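Local structure of orotidine 5'-phosphate decarboxylase (Streptomyces avermitilis, 3V75) at residues G63-S68 with L100-A105; E106-G111 with P140-A145; G183-A188 with R194-T199. The protein probably catalyses the decarboxylation of orotidine 5'-phosphate to UMP, the last step of de novo UMP biosynthesis. All blocks are in the same frame, centred on the assembly; numbering follows the deposited sequence.

Interaction 1: G63-S68 with L100-A105; sequences GLERFS and LEKTVA
S68 and T103 face each other between two neighbouring helices of the outer layer of a TIM barrel, helix 61-75 and helix 93-109. The first links strand 42-45 to strand 81-84, the second links 81-84 to 113-120. The CA atoms of S68 and T103 are 6.3 Å apart, the closest CA spacing of the two segments, which small side chains on both helices allow. S68 turns its methylene to the other helix: S68 CB lies 3.4 Å from T103 OG1 and 4.1 Å from T103 CG2. Neither hydroxyl bonds across the gap. S68 OG stands beside its own backbone N (chi1 -64°) and turns back one helical turn to donate to L64 O at 2.9 Å. S68 N reaches that same carbonyl from its other face, giving L64 O two donors. T103 OG1 is likewise engaged within its own helix, with V99 O, so the buried polar atoms are looked after locally and what crosses the seam here is packing.

The ionic part sits at the outer margin. E65 runs out fully extended, CG anti to the backbone N (chi1 179°), while the K102 chain bends at its last two torsions to bring NZ to it. K102 NZ is 3.1 Å from E65 OE2, a hydrogen-bonded salt bridge that meets the oxygen on its anti side, 20° out of the carboxylate plane.

Below the seam, L64 and S68 pack on F89 of helix 86-90, and L100 and V104 lie on strand 113-120, with M116 beneath both. A small serine-threonine touch, extended by V99, and an ion pair at the rim join the helices of two successive beta-alpha units, as in a TIM barrel.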
# COMPACT_ATOMS: atom_id res chain seq x y z
N GLY A 63 7.31 -20.95 -10.39
CA GLY A 63 8.58 -20.26 -10.53
C GLY A 63 8.86 -19.36 -9.33
O GLY A 63 9.97 -19.36 -8.75
N LEU A 64 7.84 -18.59 -8.96
CA LEU A 64 7.89 -17.74 -7.75
C LEU A 64 8.32 -18.54 -6.53
O LEU A 64 9.20 -18.12 -5.74
CB LEU A 64 6.48 -17.20 -7.49
CG LEU A 64 6.31 -16.34 -6.23
CD1 LEU A 64 6.71 -14.93 -6.59
CD2 LEU A 64 4.82 -16.34 -5.81
N GLU A 65 7.70 -19.69 -6.37
CA GLU A 65 7.96 -20.54 -5.23
C GLU A 65 9.39 -21.12 -5.25
O GLU A 65 10.06 -21.16 -4.21
CB GLU A 65 6.92 -21.65 -5.21
CG GLU A 65 7.08 -22.63 -4.10
CD GLU A 65 5.98 -23.71 -4.17
OE1 GLU A 65 5.72 -24.26 -5.29
OE2 GLU A 65 5.40 -24.05 -3.10
N ARG A 66 9.85 -21.59 -6.42
CA ARG A 66 11.20 -22.16 -6.49
C ARG A 66 12.27 -21.09 -6.21
O ARG A 66 13.26 -21.34 -5.50
CB ARG A 66 11.41 -22.76 -7.88
CG ARG A 66 12.79 -23.39 -8.06
CD ARG A 66 12.95 -24.58 -7.11
NE ARG A 66 13.72 -24.25 -5.89
CZ ARG A 66 14.05 -25.14 -4.95
NH1 ARG A 66 13.65 -26.41 -5.08
NH2 ARG A 66 14.81 -24.81 -3.89
N PHE A 67 12.06 -19.90 -6.76
CA PHE A 67 12.97 -18.77 -6.54
C PHE A 67 13.05 -18.47 -5.04
O PHE A 67 14.14 -18.36 -4.45
CB PHE A 67 12.41 -17.56 -7.28
CG PHE A 67 13.21 -16.30 -7.12
CD1 PHE A 67 13.02 -15.46 -6.03
CD2 PHE A 67 14.14 -15.91 -8.09
CE1 PHE A 67 13.74 -14.28 -5.89
CE2 PHE A 67 14.87 -14.71 -7.97
CZ PHE A 67 14.67 -13.90 -6.85
N SER A 68 11.89 -18.27 -4.43
CA SER A 68 11.83 -17.87 -3.03
C SER A 68 12.45 -18.93 -2.10
O SER A 68 13.23 -18.61 -1.18
CB SER A 68 10.36 -17.59 -2.67
OG SER A 68 9.90 -16.50 -3.44
N LEU A 100 4.52 -16.30 -0.11
CA LEU A 100 5.10 -15.27 0.73
C LEU A 100 5.07 -15.65 2.21
O LEU A 100 6.05 -15.47 2.93
CB LEU A 100 4.41 -13.92 0.51
CG LEU A 100 4.92 -12.72 1.30
CD1 LEU A 100 6.40 -12.45 1.05
CD2 LEU A 100 4.06 -11.52 0.89
N GLU A 101 3.93 -16.20 2.65
CA GLU A 101 3.82 -16.65 4.04
C GLU A 101 4.91 -17.64 4.39
O GLU A 101 5.57 -17.52 5.44
CB GLU A 101 2.44 -17.29 4.27
CG GLU A 101 1.32 -16.26 4.29
CD GLU A 101 -0.07 -16.89 4.23
OE1 GLU A 101 -0.24 -18.01 3.69
OE2 GLU A 101 -1.01 -16.22 4.74
N LYS A 102 5.08 -18.64 3.52
CA LYS A 102 6.06 -19.71 3.81
C LYS A 102 7.48 -19.17 3.80
O LYS A 102 8.32 -19.56 4.61
CB LYS A 102 5.97 -20.81 2.77
CG LYS A 102 4.71 -21.59 2.77
CD LYS A 102 4.86 -22.81 1.82
CE LYS A 102 5.89 -22.54 0.68
NZ LYS A 102 5.17 -22.15 -0.66
N THR A 103 7.74 -18.28 2.85
CA THR A 103 9.06 -17.69 2.67
C THR A 103 9.47 -16.92 3.92
O THR A 103 10.59 -17.06 4.42
CB THR A 103 9.06 -16.78 1.42
OG1 THR A 103 8.72 -17.57 0.27
CG2 THR A 103 10.42 -16.12 1.18
N VAL A 104 8.56 -16.07 4.42
CA VAL A 104 8.84 -15.26 5.59
C VAL A 104 9.04 -16.19 6.80
O VAL A 104 9.98 -16.01 7.58
CB VAL A 104 7.68 -14.27 5.85
CG1 VAL A 104 7.83 -13.65 7.22
CG2 VAL A 104 7.64 -13.19 4.76
N ALA A 105 8.18 -17.21 6.94
CA ALA A 105 8.32 -18.13 8.06
C ALA A 105 9.67 -18.84 8.02
O ALA A 105 10.37 -18.94 9.05
CB ALA A 105 7.17 -19.16 8.10

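Interaction 2: E106-G111 with P140-A145; sequences EARAAG and PLFSDA
D144 OD1 is gripped by two arginines: R108 NH2 donates to it at 2.9 Å, and R30 NH1 from helix 27-38 forms a second salt bridge. D144 OD2 is also doubly held, by R108 NE at 2.9 Å and by the backbone N of V114. R108 therefore takes the carboxylate side-on, one nitrogen to each oxygen, through fairly straight bonds of 161° and 164°. Both oxygens lie near the guanidinium plane, yet the two flat groups are twisted 43° against each other, so NE comes to OD2 from above the carboxylate plane while NH2 reaches OD1 on its syn side.

F142 CD2 and CE2 lie over one face of the same guanidinium, offset toward its rim. R108 NH1 is 3.8 Å from F142 CD2, and the planes are steeply inclined rather than stacked. Lower down the arginine, R108 CD packs 3.6 Å from F142 O. Replacing R108 by an alanine would probably cost D144 two of its hydrogen bonds and one of its balancing charges, though R30 would still be there, and open a gap beside the F142 ring.

G111, the first residue to leave helical angles, has positive phi and closes a Schellman motif, its N donating to R108 O at 2.9 Å. The contact thus ties the end of helix 93-109 to the loop entering strand 145-148, with V114 of strand 113-120 between them, a buried ion-pair site at the N-terminal ends of the strands of a TIM barrel.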
# COMPACT_ATOMS: atom_id res chain seq x y z
N GLU A 106 10.05 -19.33 6.84
CA GLU A 106 11.30 -20.09 6.73
C GLU A 106 12.49 -19.15 7.00
O GLU A 106 13.45 -19.52 7.67
CB GLU A 106 11.42 -20.70 5.33
CG GLU A 106 10.46 -21.83 5.06
CD GLU A 106 10.21 -22.06 3.55
OE1 GLU A 106 10.85 -21.38 2.68
OE2 GLU A 106 9.33 -22.90 3.24
N ALA A 107 12.42 -17.94 6.47
CA ALA A 107 13.50 -16.97 6.68
C ALA A 107 13.69 -16.69 8.17
O ALA A 107 14.82 -16.71 8.69
CB ALA A 107 13.24 -15.66 5.93
N ARG A 108 12.58 -16.42 8.86
CA ARG A 108 12.69 -16.12 10.28
C ARG A 108 13.15 -17.35 11.07
O ARG A 108 13.91 -17.21 12.05
CB ARG A 108 11.37 -15.52 10.83
CG ARG A 108 10.98 -14.18 10.12
CD ARG A 108 9.77 -13.45 10.78
NE ARG A 108 10.20 -12.81 12.04
CZ ARG A 108 9.97 -13.30 13.26
NH1 ARG A 108 9.28 -14.44 13.43
NH2 ARG A 108 10.45 -12.66 14.31
N ALA A 109 12.70 -18.53 10.68
CA ALA A 109 13.14 -19.76 11.35
C ALA A 109 14.66 -19.96 11.19
O ALA A 109 15.32 -20.54 12.08
CB ALA A 109 12.41 -20.98 10.79
N ALA A 110 15.22 -19.47 10.08
CA ALA A 110 16.68 -19.55 9.83
C ALA A 110 17.44 -18.48 10.57
O ALA A 110 18.68 -18.47 10.57
CB ALA A 110 16.97 -19.44 8.32
N GLY A 111 16.71 -17.58 11.24
CA GLY A 111 17.36 -16.54 12.03
C GLY A 111 17.59 -15.22 11.30
O GLY A 111 18.20 -14.31 11.88
N PRO A 140 -0.12 -14.97 9.83
CA PRO A 140 0.70 -15.81 8.96
C PRO A 140 1.66 -14.94 8.13
O PRO A 140 2.47 -15.54 7.47
CB PRO A 140 -0.33 -16.49 8.03
CG PRO A 140 -1.47 -15.46 7.98
CD PRO A 140 -1.54 -14.98 9.41
N LEU A 141 1.56 -13.60 8.16
CA LEU A 141 2.59 -12.74 7.52
C LEU A 141 3.49 -11.97 8.50
O LEU A 141 4.12 -10.97 8.11
CB LEU A 141 1.99 -11.81 6.47
CG LEU A 141 1.34 -12.51 5.27
CD1 LEU A 141 0.27 -11.61 4.63
CD2 LEU A 141 2.42 -12.82 4.25
N PHE A 142 3.54 -12.42 9.77
CA PHE A 142 4.31 -11.70 10.80
C PHE A 142 5.74 -11.45 10.34
O PHE A 142 6.45 -12.41 9.99
CB PHE A 142 4.36 -12.46 12.12
CG PHE A 142 5.15 -11.75 13.22
CD1 PHE A 142 4.89 -10.43 13.55
CD2 PHE A 142 6.13 -12.42 13.93
CE1 PHE A 142 5.61 -9.76 14.56
CE2 PHE A 142 6.83 -11.78 14.99
CZ PHE A 142 6.59 -10.45 15.27
N SER A 143 6.15 -10.20 10.37
CA SER A 143 7.47 -9.77 9.92
C SER A 143 8.11 -8.91 11.02
O SER A 143 7.41 -8.33 11.86
CB SER A 143 7.35 -8.97 8.62
OG SER A 143 6.75 -9.77 7.59
N ASP A 144 9.43 -8.78 11.00
CA ASP A 144 10.11 -7.99 12.01
C ASP A 144 9.93 -6.49 11.80
O ASP A 144 10.04 -5.71 12.74
CB ASP A 144 11.59 -8.35 12.01
CG ASP A 144 11.78 -9.78 12.39
OD1 ASP A 144 11.57 -10.08 13.60
OD2 ASP A 144 12.06 -10.63 11.50
N ALA A 145 9.65 -6.09 10.57
CA ALA A 145 9.28 -4.70 10.30
C ALA A 145 8.44 -4.60 9.05
O ALA A 145 8.39 -5.55 8.26
CB ALA A 145 10.54 -3.80 10.19

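Interaction 3: G183-A188 with R194-T199; sequences GEVQHA and RDVAAT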
# COMPACT_ATOMS: atom_id res chain seq x y z
N GLY A 183 10.92 13.69 -5.36
CA GLY A 183 10.90 15.01 -4.76
C GLY A 183 9.56 15.72 -4.83
O GLY A 183 9.35 16.71 -4.11
N GLU A 184 8.66 15.29 -5.72
CA GLU A 184 7.42 16.04 -5.96
C GLU A 184 6.67 16.29 -4.64
O GLU A 184 6.29 17.42 -4.34
CB GLU A 184 6.51 15.28 -6.92
CG GLU A 184 5.22 16.05 -7.29
CD GLU A 184 4.41 15.26 -8.29
OE1 GLU A 184 3.87 14.22 -7.88
OE2 GLU A 184 4.26 15.71 -9.44
N VAL A 185 6.47 15.22 -3.87
CA VAL A 185 5.81 15.30 -2.56
C VAL A 185 6.85 15.51 -1.47
O VAL A 185 6.67 16.33 -0.57
CB VAL A 185 5.00 14.01 -2.28
CG1 VAL A 185 4.37 14.07 -0.85
CG2 VAL A 185 3.95 13.85 -3.32
N GLN A 186 7.95 14.77 -1.51
CA GLN A 186 8.91 14.75 -0.42
C GLN A 186 9.54 16.12 -0.17
O GLN A 186 9.94 16.43 0.96
CB GLN A 186 10.00 13.69 -0.71
CG GLN A 186 9.40 12.29 -0.70
CD GLN A 186 10.21 11.23 -1.42
OE1 GLN A 186 11.41 11.39 -1.65
NE2 GLN A 186 9.55 10.14 -1.79
N HIS A 187 9.67 16.93 -1.22
CA HIS A 187 10.31 18.26 -1.09
C HIS A 187 9.32 19.40 -0.87
O HIS A 187 9.73 20.56 -0.74
CB HIS A 187 11.19 18.59 -2.29
CG HIS A 187 12.32 17.61 -2.48
ND1 HIS A 187 13.05 17.56 -3.65
CD2 HIS A 187 12.85 16.67 -1.66
CE1 HIS A 187 13.97 16.61 -3.55
NE2 HIS A 187 13.89 16.07 -2.34
N ALA A 188 8.02 19.08 -0.85
CA ALA A 188 7.00 20.11 -0.67
C ALA A 188 7.14 20.64 0.78
O ALA A 188 7.47 19.90 1.70
CB ALA A 188 5.62 19.50 -0.90
N ARG A 194 9.80 23.23 7.25
CA ARG A 194 10.34 21.88 6.98
C ARG A 194 9.62 21.27 5.78
O ARG A 194 8.39 21.47 5.64
CB ARG A 194 10.20 20.96 8.21
CG ARG A 194 11.10 21.49 9.37
CD ARG A 194 10.95 20.76 10.68
NE ARG A 194 9.54 20.63 10.98
CZ ARG A 194 9.02 19.79 11.88
NH1 ARG A 194 9.83 19.01 12.60
NH2 ARG A 194 7.69 19.71 12.02
N ASP A 195 10.33 20.53 4.93
CA ASP A 195 9.62 19.80 3.89
C ASP A 195 9.01 18.52 4.44
O ASP A 195 9.19 18.19 5.62
CB ASP A 195 10.42 19.59 2.59
CG ASP A 195 11.63 18.71 2.75
OD1 ASP A 195 11.79 17.99 3.78
OD2 ASP A 195 12.47 18.72 1.78
N VAL A 196 8.28 17.81 3.59
CA VAL A 196 7.60 16.59 3.99
C VAL A 196 8.59 15.56 4.52
O VAL A 196 8.38 14.95 5.58
CB VAL A 196 6.74 16.05 2.84
CG1 VAL A 196 6.33 14.60 3.10
CG2 VAL A 196 5.52 16.97 2.66
N ALA A 197 9.70 15.35 3.79
CA ALA A 197 10.68 14.37 4.24
C ALA A 197 11.25 14.73 5.60
O ALA A 197 11.39 13.85 6.47
CB ALA A 197 11.83 14.24 3.21
N ALA A 198 11.64 15.99 5.76
CA ALA A 198 12.24 16.42 7.03
C ALA A 198 11.23 16.26 8.18
O ALA A 198 11.62 15.99 9.33
CB ALA A 198 12.72 17.88 6.93
N THR A 199 9.96 16.46 7.87
CA THR A 199 8.91 16.33 8.86
C THR A 199 8.84 14.89 9.31
O THR A 199 8.76 14.61 10.52
CB THR A 199 7.56 16.79 8.24
OG1 THR A 199 7.67 18.18 7.93
CG2 THR A 199 6.39 16.58 9.23
O HOH W 1 12.39 20.87 0.24
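V185 starts the contact with its isopropyl group, V185 CG1 lying 4.4 Å from V196 CG1, while its carbonyl oxygen packs against the V196 side chain. V185 also touches V185 of the second subunit, so this apolar patch continues into the dimer interface.

Q186 contributes its backbone: Q186 O accepts from A197 N at 3.0 Å, in the carbonyl plane on a lone pair, with a nearly straight N-H...O angle of 164°. Its side chain leads off the other way, where NE2 meets T177 OG1.

H187 comes next. Its ring lies alongside the D195 carboxylate, the two planes almost parallel, with H187 CD2 4.0 Å from D195 OD2. G183 CA sits over one face of the ring. Water 1 joins the pair by donating to H187 O at 2.9 Å and to D195 OD2 at 2.6 Å, and Y231 OH is a further partner of OD2.

A188 closes the segment. A188 O takes V196 N at 2.9 Å, the donor standing nearly along the C=O axis although the N-H itself is bent to 135°. D195 CA adds a CA-H...O contact to the same oxygen at 3.1 Å, and A188 CB packs near V196 CG2.

D195 is the N-cap of helix 196-207. CG stands between its backbone N and carbonyl carbon (chi1 65°), which brings D195 OD1 round to A198 N at 2.8 Å. The N-H groups of V196, A197 and A198 are thus met in turn by A188 O, Q186 O and D195 OD1. Two carbonyls from the end of helix 183-186 and the residues just after it, and one carboxylate, probably offset the positive pole of the helix start, and that pole in turn would help keep D195 ionised.

In the fold
Interactions 1 and 2 are neighbours, their centres 12 Å apart, and share helix 93-109: one uses its middle, the other its C-terminal turn. They touch directly, V104 CG1 lying 3.3 Å from F142 O and E101 packing on P140 and L141. Interaction 3 sits on the opposite side of the chain's centre, 36 Å from interaction 1 and 32 Å from interaction 2 between centres. Interactions 1 and 2 lie away from the predicted proton donor, K119, whereas in interaction 3 the side chain of Q186 is about 9 Å from that of K119. All three reach the second subunit: E101, P140 and L141 meet its G93, while interaction 3 meets other residues, V185 and Y151 among them.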